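Local coordinates for protein peptide chain release factor subunit 1 (Aeropyrum pernix, PDB 3AGK) that probably directs the release of the nascent peptide at all three stop codons, as a class 1 release factor of archaea, at residues M194-E197 and F198-V202; E275-M278 and Y279-A282. One frame throughout, in Å; residues are numbered along the deposited sequence.

Contact 1: residues M194-E197 and F198-V202; sequences MVDE and FFKKV
Val195 CG1 lies trans to its own N (chi1 -180°), on the side of its carbonyl carbon. Phe199 has chi1 -77°, which sets its ring beside its backbone N and back toward the preceding turn. The two side chains then run side by side and point the same way. The methyl CG1 sits over one face of the ring, offset toward the rim, in a CH-pi contact. It is 3.8 Å from the ring centroid, and Phe199 CZ is 3.6 Å from Val195 CG1. Tyr239 meets the Phe199 ring edge-to-face.

The other pair is Asp196 and Lys200. Beyond CG the lysine chain is extended, and it slants across the aspartate. Lys200 NZ meets Asp196 OD1 at 3.1 Å in a salt bridge that uses the syn lone pair. OD2 of the same carboxylate is hydrogen-bonded to Tyr239 OH. Both carboxylate oxygens thus have partners, which should limit its rotation. Glu197 OE1 is 4.6 Å from Lys200 NZ, too far for a salt bridge, but probably adds to the negative field around the ammonium group.

Regular backbone bonds underlie both pairs. Phe199 N donates to Val195 O at 2.8 Å, and Lys200 N donates to Asp196 O at 3.1 Å. These are i to i+4 side-chain pairs, one apolar and one ionic, on adjacent positions of helix 188-215 in the second domain of the eRF1 fold.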
ATOM      1  N   MET A 194       4.961 -31.050  17.076  1.00 61.45           N
ATOM      2  CA  MET A 194       5.794 -30.239  16.192  1.00 56.89           C
ATOM      3  C   MET A 194       4.927 -29.321  15.325  1.00 57.38           C
ATOM      4  O   MET A 194       5.211 -28.126  15.191  1.00 55.90           O
ATOM      5  CB  MET A 194       6.690 -31.113  15.311  1.00 54.13           C
ATOM      6  CG  MET A 194       7.734 -31.919  16.099  1.00 57.23           C
ATOM      7  SD  MET A 194       8.801 -32.924  15.043  1.00 78.84           S
ATOM      8  CE  MET A 194       9.804 -31.651  14.283  1.00116.39           C
ATOM      9  N   VAL A 195       3.868 -29.878  14.743  1.00 56.09           N
ATOM     10  CA  VAL A 195       2.938 -29.071  13.941  1.00 54.83           C
ATOM     11  C   VAL A 195       2.313 -27.962  14.789  1.00 46.32           C
ATOM     12  O   VAL A 195       2.175 -26.819  14.347  1.00 49.53           O
ATOM     13  CB  VAL A 195       1.831 -29.942  13.339  1.00 55.23           C
ATOM     14  CG1 VAL A 195       0.881 -29.094  12.509  1.00 50.73           C
ATOM     15  CG2 VAL A 195       2.436 -31.043  12.499  1.00 63.05           C
ATOM     16  N   ASP A 196       1.931 -28.321  16.012  1.00 48.22           N
ATOM     17  CA  ASP A 196       1.429 -27.361  16.977  1.00 55.91           C
ATOM     18  C   ASP A 196       2.379 -26.171  17.148  1.00 55.94           C
ATOM     19  O   ASP A 196       1.957 -25.015  17.108  1.00 48.99           O
ATOM     20  CB  ASP A 196       1.192 -28.037  18.325  1.00 58.17           C
ATOM     21  CG  ASP A 196       0.621 -27.084  19.347  1.00 71.86           C
ATOM     22  OD1 ASP A 196       1.359 -26.709  20.275  1.00 79.42           O
ATOM     23  OD2 ASP A 196      -0.557 -26.685  19.210  1.00 73.54           O
ATOM     24  N   GLU A 197       3.660 -26.453  17.340  1.00 55.94           N
ATOM     25  CA  GLU A 197       4.655 -25.392  17.498  1.00 59.05           C
ATOM     26  C   GLU A 197       4.742 -24.516  16.244  1.00 50.93           C
ATOM     27  O   GLU A 197       4.802 -23.294  16.328  1.00 54.50           O
ATOM     28  CB  GLU A 197       6.033 -25.986  17.799  1.00 67.09           C
ATOM     29  CG  GLU A 197       6.714 -25.366  19.004  1.00 85.61           C
ATOM     30  CD  GLU A 197       5.995 -25.690  20.303  1.00 96.59           C
ATOM     31  OE1 GLU A 197       5.642 -24.740  21.043  1.00 95.25           O
ATOM     32  OE2 GLU A 197       5.779 -26.893  20.578  1.00101.70           O
ATOM     33  N   PHE A 198       4.770 -25.147  15.078  1.00 43.58           N
ATOM     34  CA  PHE A 198       4.769 -24.390  13.833  1.00 46.91           C
ATOM     35  C   PHE A 198       3.510 -23.484  13.702  1.00 58.77           C
ATOM     36  O   PHE A 198       3.605 -22.316  13.303  1.00 49.15           O
ATOM     37  CB  PHE A 198       4.948 -25.310  12.608  1.00 45.41           C
ATOM     38  CG  PHE A 198       4.983 -24.559  11.301  1.00 52.72           C
ATOM     39  CD1 PHE A 198       6.073 -23.747  10.982  1.00 45.06           C
ATOM     40  CD2 PHE A 198       3.902 -24.627  10.406  1.00 53.03           C
ATOM     41  CE1 PHE A 198       6.099 -23.037   9.796  1.00 50.26           C
ATOM     42  CE2 PHE A 198       3.913 -23.922   9.204  1.00 39.89           C
ATOM     43  CZ  PHE A 198       5.010 -23.119   8.897  1.00 46.35           C
ATOM     44  N   PHE A 199       2.341 -24.009  14.066  1.00 58.13           N
ATOM     45  CA  PHE A 199       1.104 -23.228  13.967  1.00 48.89           C
ATOM     46  C   PHE A 199       1.116 -22.029  14.888  1.00 49.23           C
ATOM     47  O   PHE A 199       0.521 -21.002  14.569  1.00 47.47           O
ATOM     48  CB  PHE A 199      -0.128 -24.089  14.249  1.00 47.51           C
ATOM     49  CG  PHE A 199      -0.512 -24.978  13.106  1.00 45.05           C
ATOM     50  CD1 PHE A 199       0.132 -24.859  11.865  1.00 39.52           C
ATOM     51  CD2 PHE A 199      -1.506 -25.932  13.258  1.00 42.10           C
ATOM     52  CE1 PHE A 199      -0.212 -25.684  10.803  1.00 33.58           C
ATOM     53  CE2 PHE A 199      -1.859 -26.766  12.195  1.00 48.57           C
ATOM     54  CZ  PHE A 199      -1.211 -26.633  10.956  1.00 43.53           C
ATOM     55  N   LYS A 200       1.784 -22.158  16.034  1.00 49.68           N
ATOM     56  CA  LYS A 200       1.930 -21.033  16.949  1.00 52.08           C
ATOM     57  C   LYS A 200       2.853 -19.974  16.372  1.00 49.68           C
ATOM     58  O   LYS A 200       2.589 -18.787  16.510  1.00 50.09           O
ATOM     59  CB  LYS A 200       2.440 -21.484  18.332  1.00 50.00           C
ATOM     60  CG  LYS A 200       1.342 -22.045  19.239  1.00 56.91           C
ATOM     61  CD  LYS A 200       1.912 -22.881  20.408  1.00 67.08           C
ATOM     62  CE  LYS A 200       0.776 -23.566  21.169  1.00 76.59           C
ATOM     63  NZ  LYS A 200       1.235 -24.419  22.303  1.00 91.59           N
ATOM     64  N   LYS A 201       3.948 -20.409  15.756  1.00 43.08           N
ATOM     65  CA  LYS A 201       4.833 -19.498  15.040  1.00 49.06           C
ATOM     66  C   LYS A 201       4.056 -18.747  13.927  1.00 49.21           C
ATOM     67  O   LYS A 201       4.114 -17.529  13.839  1.00 48.39           O
ATOM     68  CB  LYS A 201       6.012 -20.272  14.448  1.00 57.07           C
ATOM     69  CG  LYS A 201       7.180 -19.413  13.974  1.00 68.50           C
ATOM     70  CD  LYS A 201       8.231 -20.259  13.236  1.00 77.56           C
ATOM     71  CE  LYS A 201       8.351 -21.665  13.839  1.00 80.88           C
ATOM     72  NZ  LYS A 201       9.115 -22.634  12.972  1.00 78.00           N
ATOM     73  N   VAL A 202       3.326 -19.483  13.090  1.00 47.71           N
ATOM     74  CA  VAL A 202       2.516 -18.876  12.034  1.00 47.49           C
ATOM     75  C   VAL A 202       1.500 -17.912  12.632  1.00 48.96           C
ATOM     76  O   VAL A 202       1.364 -16.772  12.172  1.00 46.65           O
ATOM     77  CB  VAL A 202       1.797 -19.951  11.200  1.00 51.39           C
ATOM     78  CG1 VAL A 202       0.928 -19.314  10.057  1.00 39.02           C
ATOM     79  CG2 VAL A 202       2.825 -20.923  10.633  1.00 50.22           C
TER

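Contact 2: residues E275-M278 and Y279-A282; sequences EAQM and YRDA
The side chains of Gln277 and Asp281 are joined by a hydrogen bond across one turn. Gln277 NE2 donates to Asp281 OD1 at 2.9 Å, with an N-H...O angle of 167°. The acceptor lies in the amide plane, but the amide nitrogen stands above the carboxylate plane. The glutamine chain bends at chi2 (56°), which folds the amide over toward the next turn.

Backbone bonds form the first turns of the helix. Asp281 N donates to Gln277 O at 2.7 Å. Arg280 N donates to Ala276 O in the same way, and Ala282 N to Met278 O. One step earlier a water takes the place of the direct bond. It donates to Glu275 O at 2.7 Å and accepts from Tyr279 N at 2.8 Å.

Van der Waals contact is made by Ala276 CB, which lies over one face of the Arg280 guanidinium, offset toward its rim, and is 3.8 Å from Arg280 NH2. That nitrogen is also hydrogen-bonded to Ala270 O and Val273 O, so the arginine ties the helix start to the chain before it. Tyr279 packs on Val267 and Leu158.

The chemistry suits a helix N-terminus. The water supplies an acceptor for the amide of Tyr279. The carboxylate of Asp281, in the opening turns, is probably stabilised by the helix dipole as well as by the Gln277 amide.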
ATOM      1  N   GLU A 275     -13.747  -7.101  -1.129  1.00 51.13           N
ATOM      2  CA  GLU A 275     -12.533  -6.297  -1.221  1.00 46.61           C
ATOM      3  C   GLU A 275     -11.521  -6.914  -2.190  1.00 48.05           C
ATOM      4  O   GLU A 275     -10.504  -6.312  -2.512  1.00 52.25           O
ATOM      5  CB  GLU A 275     -11.903  -6.130   0.169  1.00 56.53           C
ATOM      6  CG  GLU A 275     -12.725  -5.314   1.164  1.00 53.47           C
ATOM      7  CD  GLU A 275     -13.854  -6.110   1.803  1.00 64.32           C
ATOM      8  OE1 GLU A 275     -14.007  -7.315   1.499  1.00 68.55           O
ATOM      9  OE2 GLU A 275     -14.593  -5.527   2.624  1.00 69.99           O
ATOM     10  N   ALA A 276     -11.802  -8.126  -2.649  1.00 52.91           N
ATOM     11  CA  ALA A 276     -10.918  -8.802  -3.587  1.00 48.04           C
ATOM     12  C   ALA A 276     -11.367  -8.673  -5.053  1.00 53.76           C
ATOM     13  O   ALA A 276     -10.702  -9.190  -5.949  1.00 55.25           O
ATOM     14  CB  ALA A 276     -10.798 -10.268  -3.210  1.00 55.70           C
ATOM     15  N   GLN A 277     -12.483  -7.991  -5.308  1.00 52.50           N
ATOM     16  CA  GLN A 277     -13.013  -7.916  -6.677  1.00 50.67           C
ATOM     17  C   GLN A 277     -12.121  -7.102  -7.619  1.00 51.43           C
ATOM     18  O   GLN A 277     -11.938  -7.445  -8.797  1.00 48.65           O
ATOM     19  CB  GLN A 277     -14.450  -7.374  -6.691  1.00 53.47           C
ATOM     20  CG  GLN A 277     -15.181  -7.651  -8.001  1.00 56.20           C
ATOM     21  CD  GLN A 277     -15.188  -9.136  -8.338  1.00 59.04           C
ATOM     22  OE1 GLN A 277     -15.574  -9.971  -7.517  1.00 52.94           O
ATOM     23  NE2 GLN A 277     -14.737  -9.471  -9.536  1.00 56.35           N
ATOM     24  N   MET A 278     -11.556  -6.020  -7.099  1.00 42.92           N
ATOM     25  CA  MET A 278     -10.721  -5.182  -7.928  1.00 38.09           C
ATOM     26  C   MET A 278      -9.519  -5.965  -8.476  1.00 46.92           C
ATOM     27  O   MET A 278      -9.146  -5.817  -9.641  1.00 47.12           O
ATOM     28  CB  MET A 278     -10.278  -3.956  -7.151  1.00 52.81           C
ATOM     29  CG  MET A 278      -9.531  -2.952  -7.977  1.00 54.96           C
ATOM     30  SD  MET A 278      -9.193  -1.443  -7.045  1.00 67.05           S
ATOM     31  CE  MET A 278      -7.669  -0.932  -7.824  1.00 53.69           C
ATOM     32  N   TYR A 279      -8.943  -6.820  -7.634  1.00 44.66           N
ATOM     33  CA  TYR A 279      -7.827  -7.673  -8.028  1.00 38.89           C
ATOM     34  C   TYR A 279      -8.277  -8.747  -9.022  1.00 42.30           C
ATOM     35  O   TYR A 279      -7.618  -8.975 -10.037  1.00 38.52           O
ATOM     36  CB  TYR A 279      -7.177  -8.325  -6.784  1.00 44.40           C
ATOM     37  CG  TYR A 279      -5.975  -9.171  -7.138  1.00 43.75           C
ATOM     38  CD1 TYR A 279      -6.115 -10.522  -7.404  1.00 46.00           C
ATOM     39  CD2 TYR A 279      -4.723  -8.603  -7.276  1.00 39.86           C
ATOM     40  CE1 TYR A 279      -5.034 -11.300  -7.752  1.00 51.30           C
ATOM     41  CE2 TYR A 279      -3.629  -9.372  -7.635  1.00 51.71           C
ATOM     42  CZ  TYR A 279      -3.794 -10.728  -7.875  1.00 51.84           C
ATOM     43  OH  TYR A 279      -2.717 -11.517  -8.241  1.00 52.98           O
ATOM     44  N   ARG A 280      -9.389  -9.415  -8.728  1.00 36.86           N
ATOM     45  CA  ARG A 280      -9.918 -10.399  -9.662  1.00 46.15           C
ATOM     46  C   ARG A 280     -10.220  -9.741 -11.025  1.00 47.43           C
ATOM     47  O   ARG A 280      -9.980 -10.332 -12.077  1.00 45.91           O
ATOM     48  CB  ARG A 280     -11.180 -11.069  -9.116  1.00 47.57           C
ATOM     49  CG  ARG A 280     -10.965 -12.158  -8.049  1.00 51.07           C
ATOM     50  CD  ARG A 280     -12.240 -13.017  -7.919  1.00 52.89           C
ATOM     51  NE  ARG A 280     -12.766 -13.039  -6.563  1.00 73.83           N
ATOM     52  CZ  ARG A 280     -13.341 -12.002  -5.967  1.00 78.96           C
ATOM     53  NH1 ARG A 280     -13.444 -10.855  -6.612  1.00 84.53           N
ATOM     54  NH2 ARG A 280     -13.796 -12.104  -4.728  1.00 77.87           N
ATOM     55  N   ASP A 281     -10.732  -8.515 -11.007  1.00 48.26           N
ATOM     56  CA  ASP A 281     -11.023  -7.820 -12.264  1.00 41.16           C
ATOM     57  C   ASP A 281      -9.766  -7.629 -13.096  1.00 43.09           C
ATOM     58  O   ASP A 281      -9.764  -7.882 -14.302  1.00 42.90           O
ATOM     59  CB  ASP A 281     -11.698  -6.479 -11.998  1.00 49.97           C
ATOM     60  CG  ASP A 281     -13.128  -6.634 -11.498  1.00 53.97           C
ATOM     61  OD1 ASP A 281     -13.722  -7.737 -11.649  1.00 46.72           O
ATOM     62  OD2 ASP A 281     -13.654  -5.645 -10.945  1.00 55.54           O
ATOM     63  N   ALA A 282      -8.682  -7.214 -12.441  1.00 41.70           N
ATOM     64  CA  ALA A 282      -7.430  -6.981 -13.142  1.00 40.81           C
ATOM     65  C   ALA A 282      -6.905  -8.293 -13.723  1.00 48.54           C
ATOM     66  O   ALA A 282      -6.520  -8.350 -14.885  1.00 49.97           O
ATOM     67  CB  ALA A 282      -6.399  -6.339 -12.215  1.00 35.61           C
TER
HETATM   68  O   HOH W   1      -9.157  -6.284  -4.853  1.00 50.55           O

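In the fold
The two contacts are separate i to i+4 pairings on different helices. Their centres are 32 Å apart, and their nearest atoms are about 20 Å apart. Contact 1 lies far out, 29 Å from the centre of the chain, on helix 188-215. That helix follows the unmodelled residues 175-186, which hold the GGQ sequence that in this family reaches the peptidyl transferase centre. Contact 2 lies 15 Å from the chain centre, where helix 277-294 begins. The mixed sheet of the second domain links them: contact 1 packs on strands 142-149 and 162-170, and contact 2 on strand 152-159.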